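NAD-dependent protein deacylase 2 (Archaeoglobus fulgidus, PDB 4TWJ) removes acyl groups from protein lysines in an NAD-dependent reaction, deacetylating the archaeal chromatin protein Alba and so strengthening its grip on DNA. Local coordinates at residues K7-L12 / E244-L249; K182-F187 / A209-I214. All blocks are in the same frame, centred on the assembly; numbering follows the deposited sequence.

Interaction 1. Residues K7-L12 / E244-L249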
ATOM      1  N   LYS A   7     -22.538  -7.097   3.317  1.00 19.87           N
ATOM      2  CA  LYS A   7     -22.127  -6.929   4.710  1.00 18.99           C
ATOM      3  C   LYS A   7     -21.034  -5.871   4.827  1.00 18.08           C
ATOM      4  O   LYS A   7     -21.085  -5.018   5.711  1.00 18.03           O
ATOM      5  CB  LYS A   7     -21.626  -8.250   5.296  1.00 19.15           C
ATOM      6  N   ALA A   8     -20.052  -5.927   3.930  1.00 17.57           N
ATOM      7  CA  ALA A   8     -18.993  -4.916   3.902  1.00 16.93           C
ATOM      8  C   ALA A   8     -19.569  -3.525   3.634  1.00 16.75           C
ATOM      9  O   ALA A   8     -19.177  -2.557   4.277  1.00 15.98           O
ATOM     10  CB  ALA A   8     -17.946  -5.266   2.856  1.00 16.95           C
ATOM     11  N   ALA A   9     -20.502  -3.439   2.684  1.00 16.77           N
ATOM     12  CA  ALA A   9     -21.150  -2.174   2.340  1.00 17.07           C
ATOM     13  C   ALA A   9     -21.929  -1.592   3.520  1.00 17.18           C
ATOM     14  O   ALA A   9     -21.870  -0.386   3.776  1.00 16.62           O
ATOM     15  CB  ALA A   9     -22.070  -2.362   1.142  1.00 17.16           C
ATOM     16  N   GLU A  10     -22.658  -2.452   4.231  1.00 17.88           N
ATOM     17  CA  GLU A  10     -23.392  -2.039   5.429  1.00 18.85           C
ATOM     18  C   GLU A  10     -22.451  -1.454   6.481  1.00 17.87           C
ATOM     19  O   GLU A  10     -22.725  -0.394   7.049  1.00 18.16           O
ATOM     20  CB  GLU A  10     -24.183  -3.211   6.025  1.00 20.70           C
ATOM     21  CG  GLU A  10     -25.477  -3.526   5.288  1.00 22.81           C
ATOM     22  CD  GLU A  10     -26.212  -4.733   5.851  1.00 24.84           C
ATOM     23  OE1 GLU A  10     -26.050  -5.040   7.054  1.00 27.27           O
ATOM     24  OE2 GLU A  10     -26.968  -5.373   5.085  1.00 27.23           O
ATOM     25  N   ILE A  11     -21.338  -2.139   6.726  1.00 16.89           N
ATOM     26  CA  ILE A  11     -20.341  -1.657   7.682  1.00 16.49           C
ATOM     27  C   ILE A  11     -19.826  -0.275   7.277  1.00 16.24           C
ATOM     28  O   ILE A  11     -19.773   0.637   8.100  1.00 16.20           O
ATOM     29  CB  ILE A  11     -19.164  -2.651   7.833  1.00 16.31           C
ATOM     30  CG1 ILE A  11     -19.625  -3.881   8.624  1.00 16.34           C
ATOM     31  CG2 ILE A  11     -17.975  -1.998   8.535  1.00 16.36           C
ATOM     32  CD1 ILE A  11     -18.696  -5.073   8.524  1.00 16.32           C
ATOM     33  N   LEU A  12     -19.454  -0.126   6.010  1.00 16.14           N
ATOM     34  CA  LEU A  12     -18.892   1.132   5.524  1.00 16.17           C
ATOM     35  C   LEU A  12     -19.918   2.265   5.532  1.00 16.87           C
ATOM     36  O   LEU A  12     -19.593   3.396   5.885  1.00 16.83           O
ATOM     37  CB  LEU A  12     -18.299   0.951   4.125  1.00 15.86           C
ATOM     38  CG  LEU A  12     -17.038   0.087   4.063  1.00 15.61           C
ATOM     39  CD1 LEU A  12     -16.702  -0.251   2.617  1.00 15.59           C
ATOM     40  CD2 LEU A  12     -15.864   0.784   4.743  1.00 15.64           C
ATOM     41  N   GLU A 244     -20.965   0.579  -5.098  1.00 18.78           N
ATOM     42  CA  GLU A 244     -22.330   0.665  -5.625  1.00 19.72           C
ATOM     43  C   GLU A 244     -23.365   0.326  -4.548  1.00 19.45           C
ATOM     44  O   GLU A 244     -24.390   1.001  -4.438  1.00 19.10           O
ATOM     45  CB  GLU A 244     -22.504  -0.233  -6.858  1.00 21.18           C
ATOM     46  CG  GLU A 244     -21.694   0.211  -8.072  1.00 22.86           C
ATOM     47  CD  GLU A 244     -21.986   1.639  -8.511  1.00 24.44           C
ATOM     48  OE1 GLU A 244     -22.958   1.841  -9.271  1.00 26.64           O
ATOM     49  OE2 GLU A 244     -21.239   2.562  -8.106  1.00 25.36           O
ATOM     50  N   GLU A 245     -23.082  -0.694  -3.740  1.00 19.08           N
ATOM     51  CA  GLU A 245     -23.981  -1.089  -2.654  1.00 19.20           C
ATOM     52  C   GLU A 245     -24.050  -0.019  -1.563  1.00 18.23           C
ATOM     53  O   GLU A 245     -25.128   0.276  -1.044  1.00 17.49           O
ATOM     54  CB  GLU A 245     -23.544  -2.430  -2.060  1.00 20.55           C
ATOM     55  CG  GLU A 245     -24.471  -3.005  -0.999  1.00 22.04           C
ATOM     56  CD  GLU A 245     -25.820  -3.462  -1.534  1.00 23.36           C
ATOM     57  OE1 GLU A 245     -26.021  -3.507  -2.767  1.00 24.87           O
ATOM     58  OE2 GLU A 245     -26.689  -3.791  -0.702  1.00 25.82           O
ATOM     59  N   VAL A 246     -22.905   0.563  -1.223  1.00 17.21           N
ATOM     60  CA  VAL A 246     -22.866   1.660  -0.255  1.00 16.80           C
ATOM     61  C   VAL A 246     -23.721   2.831  -0.748  1.00 16.58           C
ATOM     62  O   VAL A 246     -24.486   3.407   0.019  1.00 16.06           O
ATOM     63  CB  VAL A 246     -21.421   2.139   0.004  1.00 16.78           C
ATOM     64  CG1 VAL A 246     -21.406   3.395   0.864  1.00 16.72           C
ATOM     65  CG2 VAL A 246     -20.600   1.040   0.670  1.00 16.82           C
ATOM     66  N   LYS A 247     -23.594   3.176  -2.029  1.00 16.61           N
ATOM     67  CA  LYS A 247     -24.400   4.254  -2.602  1.00 16.85           C
ATOM     68  C   LYS A 247     -25.894   3.937  -2.512  1.00 17.06           C
ATOM     69  O   LYS A 247     -26.691   4.812  -2.182  1.00 16.42           O
ATOM     70  CB  LYS A 247     -23.991   4.546  -4.050  1.00 17.13           C
ATOM     71  CG  LYS A 247     -22.661   5.273  -4.165  1.00 17.69           C
ATOM     72  CD  LYS A 247     -22.193   5.359  -5.609  1.00 18.07           C
ATOM     73  CE  LYS A 247     -20.827   6.020  -5.727  1.00 18.56           C
ATOM     74  NZ  LYS A 247     -20.899   7.498  -5.615  1.00 19.04           N
ATOM     75  N   ARG A 248     -26.264   2.687  -2.775  1.00 17.71           N
ATOM     76  CA  ARG A 248     -27.666   2.272  -2.655  1.00 18.58           C
ATOM     77  C   ARG A 248     -28.190   2.428  -1.228  1.00 18.38           C
ATOM     78  O   ARG A 248     -29.303   2.914  -1.017  1.00 18.27           O
ATOM     79  CB  ARG A 248     -27.856   0.828  -3.127  1.00 19.78           C
ATOM     80  CG  ARG A 248     -27.672   0.630  -4.621  1.00 21.13           C
ATOM     81  CD  ARG A 248     -28.019  -0.789  -5.041  1.00 22.74           C
ATOM     82  NE  ARG A 248     -27.524  -1.089  -6.386  1.00 24.52           N
ATOM     83  CZ  ARG A 248     -26.390  -1.735  -6.671  1.00 25.90           C
ATOM     84  NH1 ARG A 248     -25.589  -2.193  -5.710  1.00 26.75           N
ATOM     85  NH2 ARG A 248     -26.054  -1.937  -7.940  1.00 27.12           N
ATOM     86  N   LEU A 249     -27.384   2.026  -0.248  1.00 17.85           N
ATOM     87  CA  LEU A 249     -27.770   2.151   1.158  1.00 17.84           C
ATOM     88  C   LEU A 249     -27.964   3.608   1.565  1.00 17.93           C
ATOM     89  O   LEU A 249     -28.788   3.907   2.430  1.00 18.53           O
ATOM     90  CB  LEU A 249     -26.721   1.495   2.063  1.00 17.95           C
ATOM     91  CG  LEU A 249     -26.611  -0.023   1.937  1.00 18.20           C
ATOM     92  CD1 LEU A 249     -25.344  -0.516   2.621  1.00 18.34           C
ATOM     93  CD2 LEU A 249     -27.837  -0.722   2.506  1.00 18.42           C
TER
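The methyl of A9 is the point at which two helices meet, an example of how a small side chain lets helices pack closely. Its CB rests against the aliphatic part of E245, 3.3 Å from CG, which a chi1 of -175° swings away from its own amide nitrogen and over A9. V246 and L249 close round it with CG2 3.7 Å and CD1 4.0 Å from the same A9 CB. The segment axes pass within 8.5 Å at -54°, and the CA atoms of A9 and V246 are just 4.9 Å apart. V246 CG2 also lies 3.6 Å from A9 O and touches CB of L12, so one methyl reaches two positions three residues apart, nearly a turn, the L12 contact being the looser.

Toward solvent the fit slackens. L249 CD1 reaches the backbone of E10, and the E10 side chain crosses that of L249 at about a right angle, touching through CG alone. E245 bends at chi2, and its OE1 forms a salt bridge with NH1 of R248 on its own helix, through a long, bent hydrogen bond (3.3 Å).

Helix 235-249 thus lies against helix 2-14, whose A8 and I11 face strand 212-217; V246 extends the apolar seam to M91 and I93.

Interaction 2. Residues K182-F187 / A209-I214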
ATOM      1  N   LYS A 182      -6.159   3.037  15.586  1.00 13.00           N
ATOM      2  CA  LYS A 182      -6.690   3.111  16.953  1.00 13.95           C
ATOM      3  C   LYS A 182      -8.050   3.786  17.054  1.00 14.03           C
ATOM      4  O   LYS A 182      -8.780   3.546  18.016  1.00 14.55           O
ATOM      5  CB  LYS A 182      -5.711   3.855  17.870  1.00 14.83           C
ATOM      6  CG  LYS A 182      -4.475   3.049  18.209  1.00 15.94           C
ATOM      7  CD  LYS A 182      -3.415   3.884  18.903  1.00 17.20           C
ATOM      8  CE  LYS A 182      -3.713   4.109  20.370  1.00 18.46           C
ATOM      9  NZ  LYS A 182      -2.438   4.100  21.147  1.00 19.31           N
ATOM     10  N   HIS A 183      -8.388   4.631  16.083  1.00 13.78           N
ATOM     11  CA  HIS A 183      -9.582   5.461  16.191  1.00 13.79           C
ATOM     12  C   HIS A 183     -10.515   5.369  14.989  1.00 13.84           C
ATOM     13  O   HIS A 183     -11.260   6.299  14.697  1.00 14.63           O
ATOM     14  CB  HIS A 183      -9.164   6.900  16.495  1.00 13.93           C
ATOM     15  CG  HIS A 183      -8.398   7.012  17.772  1.00 13.85           C
ATOM     16  ND1 HIS A 183      -7.044   7.259  17.814  1.00 14.18           N
ATOM     17  CD2 HIS A 183      -8.783   6.820  19.056  1.00 13.75           C
ATOM     18  CE1 HIS A 183      -6.639   7.251  19.070  1.00 13.89           C
ATOM     19  NE2 HIS A 183      -7.671   6.980  19.843  1.00 14.35           N
ATOM     20  N   CYS A 184     -10.490   4.223  14.316  1.00 13.60           N
ATOM     21  CA  CYS A 184     -11.423   3.945  13.236  1.00 13.36           C
ATOM     22  C   CYS A 184     -12.480   2.983  13.760  1.00 13.35           C
ATOM     23  O   CYS A 184     -12.241   2.260  14.728  1.00 13.56           O
ATOM     24  CB  CYS A 184     -10.693   3.331  12.032  1.00 13.31           C
ATOM     25  SG  CYS A 184     -10.049   1.662  12.277  1.00 13.25           S
ATOM     26  N   ASP A 185     -13.652   2.982  13.137  1.00 13.44           N
ATOM     27  CA  ASP A 185     -14.672   1.978  13.458  1.00 13.40           C
ATOM     28  C   ASP A 185     -14.880   0.966  12.336  1.00 12.88           C
ATOM     29  O   ASP A 185     -15.676   0.037  12.476  1.00 12.68           O
ATOM     30  CB  ASP A 185     -15.996   2.629  13.868  1.00 14.11           C
ATOM     31  CG  ASP A 185     -16.553   3.564  12.818  1.00 14.60           C
ATOM     32  OD1 ASP A 185     -15.918   3.776  11.764  1.00 14.91           O
ATOM     33  OD2 ASP A 185     -17.651   4.114  13.062  1.00 15.97           O
ATOM     34  N   ALA A 186     -14.157   1.144  11.232  1.00 12.39           N
ATOM     35  CA  ALA A 186     -14.122   0.164  10.154  1.00 11.88           C
ATOM     36  C   ALA A 186     -12.728   0.156   9.540  1.00 11.42           C
ATOM     37  O   ALA A 186     -12.149   1.210   9.296  1.00 11.26           O
ATOM     38  CB  ALA A 186     -15.166   0.493   9.099  1.00 11.86           C
ATOM     39  N   PHE A 187     -12.195  -1.037   9.300  1.00 11.05           N
ATOM     40  CA  PHE A 187     -10.836  -1.196   8.787  1.00 10.77           C
ATOM     41  C   PHE A 187     -10.889  -2.269   7.709  1.00 10.91           C
ATOM     42  O   PHE A 187     -11.212  -3.421   8.000  1.00 10.96           O
ATOM     43  CB  PHE A 187      -9.899  -1.601   9.927  1.00 10.55           C
ATOM     44  CG  PHE A 187      -8.434  -1.459   9.605  1.00 10.45           C
ATOM     45  CD1 PHE A 187      -7.721  -0.347  10.029  1.00 10.37           C
ATOM     46  CD2 PHE A 187      -7.757  -2.456   8.908  1.00 10.41           C
ATOM     47  CE1 PHE A 187      -6.370  -0.224   9.752  1.00 10.36           C
ATOM     48  CE2 PHE A 187      -6.405  -2.335   8.630  1.00 10.37           C
ATOM     49  CZ  PHE A 187      -5.714  -1.218   9.054  1.00 10.34           C
ATOM     50  N   ALA A 209      -9.076  -2.139  19.023  1.00 16.59           N
ATOM     51  CA  ALA A 209      -9.809  -0.892  19.248  1.00 16.78           C
ATOM     52  C   ALA A 209     -11.316  -1.004  18.979  1.00 16.62           C
ATOM     53  O   ALA A 209     -12.054  -0.041  19.205  1.00 17.70           O
ATOM     54  CB  ALA A 209      -9.205   0.219  18.404  1.00 16.77           C
ATOM     55  N   GLY A 210     -11.768  -2.157  18.487  1.00 16.03           N
ATOM     56  CA  GLY A 210     -13.194  -2.425  18.303  1.00 15.88           C
ATOM     57  C   GLY A 210     -13.736  -2.137  16.914  1.00 15.56           C
ATOM     58  O   GLY A 210     -14.956  -2.128  16.712  1.00 16.06           O
ATOM     59  N   ALA A 211     -12.847  -1.917  15.950  1.00 15.14           N
ATOM     60  CA  ALA A 211     -13.266  -1.662  14.572  1.00 14.77           C
ATOM     61  C   ALA A 211     -13.857  -2.918  13.942  1.00 14.86           C
ATOM     62  O   ALA A 211     -13.449  -4.036  14.249  1.00 14.78           O
ATOM     63  CB  ALA A 211     -12.092  -1.169  13.737  1.00 14.69           C
ATOM     64  N   LYS A 212     -14.818  -2.722  13.052  1.00 15.01           N
ATOM     65  CA  LYS A 212     -15.327  -3.810  12.225  1.00 15.24           C
ATOM     66  C   LYS A 212     -14.299  -4.078  11.136  1.00 14.72           C
ATOM     67  O   LYS A 212     -13.836  -3.148  10.469  1.00 14.72           O
ATOM     68  CB  LYS A 212     -16.669  -3.436  11.608  1.00 16.17           C
ATOM     69  CG  LYS A 212     -17.758  -3.111  12.625  1.00 17.12           C
ATOM     70  CD  LYS A 212     -18.038  -4.259  13.578  1.00 18.31           C
ATOM     71  CE  LYS A 212     -18.560  -5.488  12.856  1.00 19.01           C
ATOM     72  NZ  LYS A 212     -19.133  -6.484  13.805  1.00 20.05           N
ATOM     73  N   MET A 213     -13.948  -5.350  10.967  1.00 14.06           N
ATOM     74  CA  MET A 213     -12.805  -5.741  10.149  1.00 13.47           C
ATOM     75  C   MET A 213     -13.250  -6.426   8.863  1.00 13.24           C
ATOM     76  O   MET A 213     -13.966  -7.428   8.902  1.00 13.46           O
ATOM     77  CB  MET A 213     -11.902  -6.684  10.946  1.00 13.16           C
ATOM     78  CG  MET A 213     -11.402  -6.134  12.273  1.00 12.95           C
ATOM     79  SD  MET A 213     -10.377  -4.652  12.156  1.00 12.68           S
ATOM     80  CE  MET A 213      -9.036  -5.256  11.137  1.00 12.92           C
ATOM     81  N   ILE A 214     -12.807  -5.885   7.728  1.00 12.94           N
ATOM     82  CA  ILE A 214     -13.131  -6.417   6.403  1.00 13.04           C
ATOM     83  C   ILE A 214     -11.832  -6.766   5.678  1.00 13.15           C
ATOM     84  O   ILE A 214     -10.868  -6.005   5.740  1.00 13.05           O
ATOM     85  CB  ILE A 214     -13.902  -5.381   5.550  1.00 12.98           C
ATOM     86  CG1 ILE A 214     -15.195  -4.945   6.252  1.00 13.04           C
ATOM     87  CG2 ILE A 214     -14.215  -5.941   4.166  1.00 13.04           C
ATOM     88  CD1 ILE A 214     -15.739  -3.627   5.755  1.00 13.10           C
TER
HETATM   89  O   HOH W   1     -13.831   1.324  17.035  1.00 31.67           O
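F187 and M213 run alongside each other from adjacent parallel strands, and illustrate how neighbouring strands share both backbone bonds and side-chain packing. Three hydrogen bonds set the register: K212 N to D185 O, F187 N to K212 O, and I214 N to F187 O, each 2.9 Å. They differ in approach, since F187 N meets K212 O almost end-on (166° at O) whereas K212 N sits well above the carbonyl plane of D185. CA-H groups of A186 and M213 add contacts to K212 O and F187 O.

The F187 side chain can be followed outward. CB meets M213 SD at 3.8 Å and, more loosely, the methyl of A211. With CG anti to the backbone N (chi1 -165°), the ring runs beside the methionine: CG and CD2 both pack on the methyl M213 CE, CD2 at 3.8 Å. The sulfur itself stands 5.5 Å from the ring centroid, an oblique Met-aromatic contact. The side chain also packs on P203 and A206 of helix 201-208, the connection of this beta-alpha-beta unit. C184 SG lies in plane at the ring edge and also packs on A211 CB.

Before the strands pair, a water donates to both C184 O and A209 O. The chemistry implies a division of labour: directional backbone bonds fix the strand alignment, while apolar and sulfur-aromatic contacts fill the buried side under the helix.

From the N terminus, helix 2-14 comes first and waits for almost the whole chain: interaction 1 closes only when residues 244-249 return to it, 232 residues beyond residue 12. Inside that long loop interaction 2 closes a short one, strand 186-190 leading through helix 201-208 to strand 212-217, so the two are nested and do not cross. They meet directly as well. CG2 of I11 packs 3.6 Å from CB of K212 and also touches A186 and I214. Helix 2-14 therefore joins the C-terminal helix to the central parallel sheet of the Rossmann-like domain, whose strand order places 186-190 between strand 18-22 and strand 212-217.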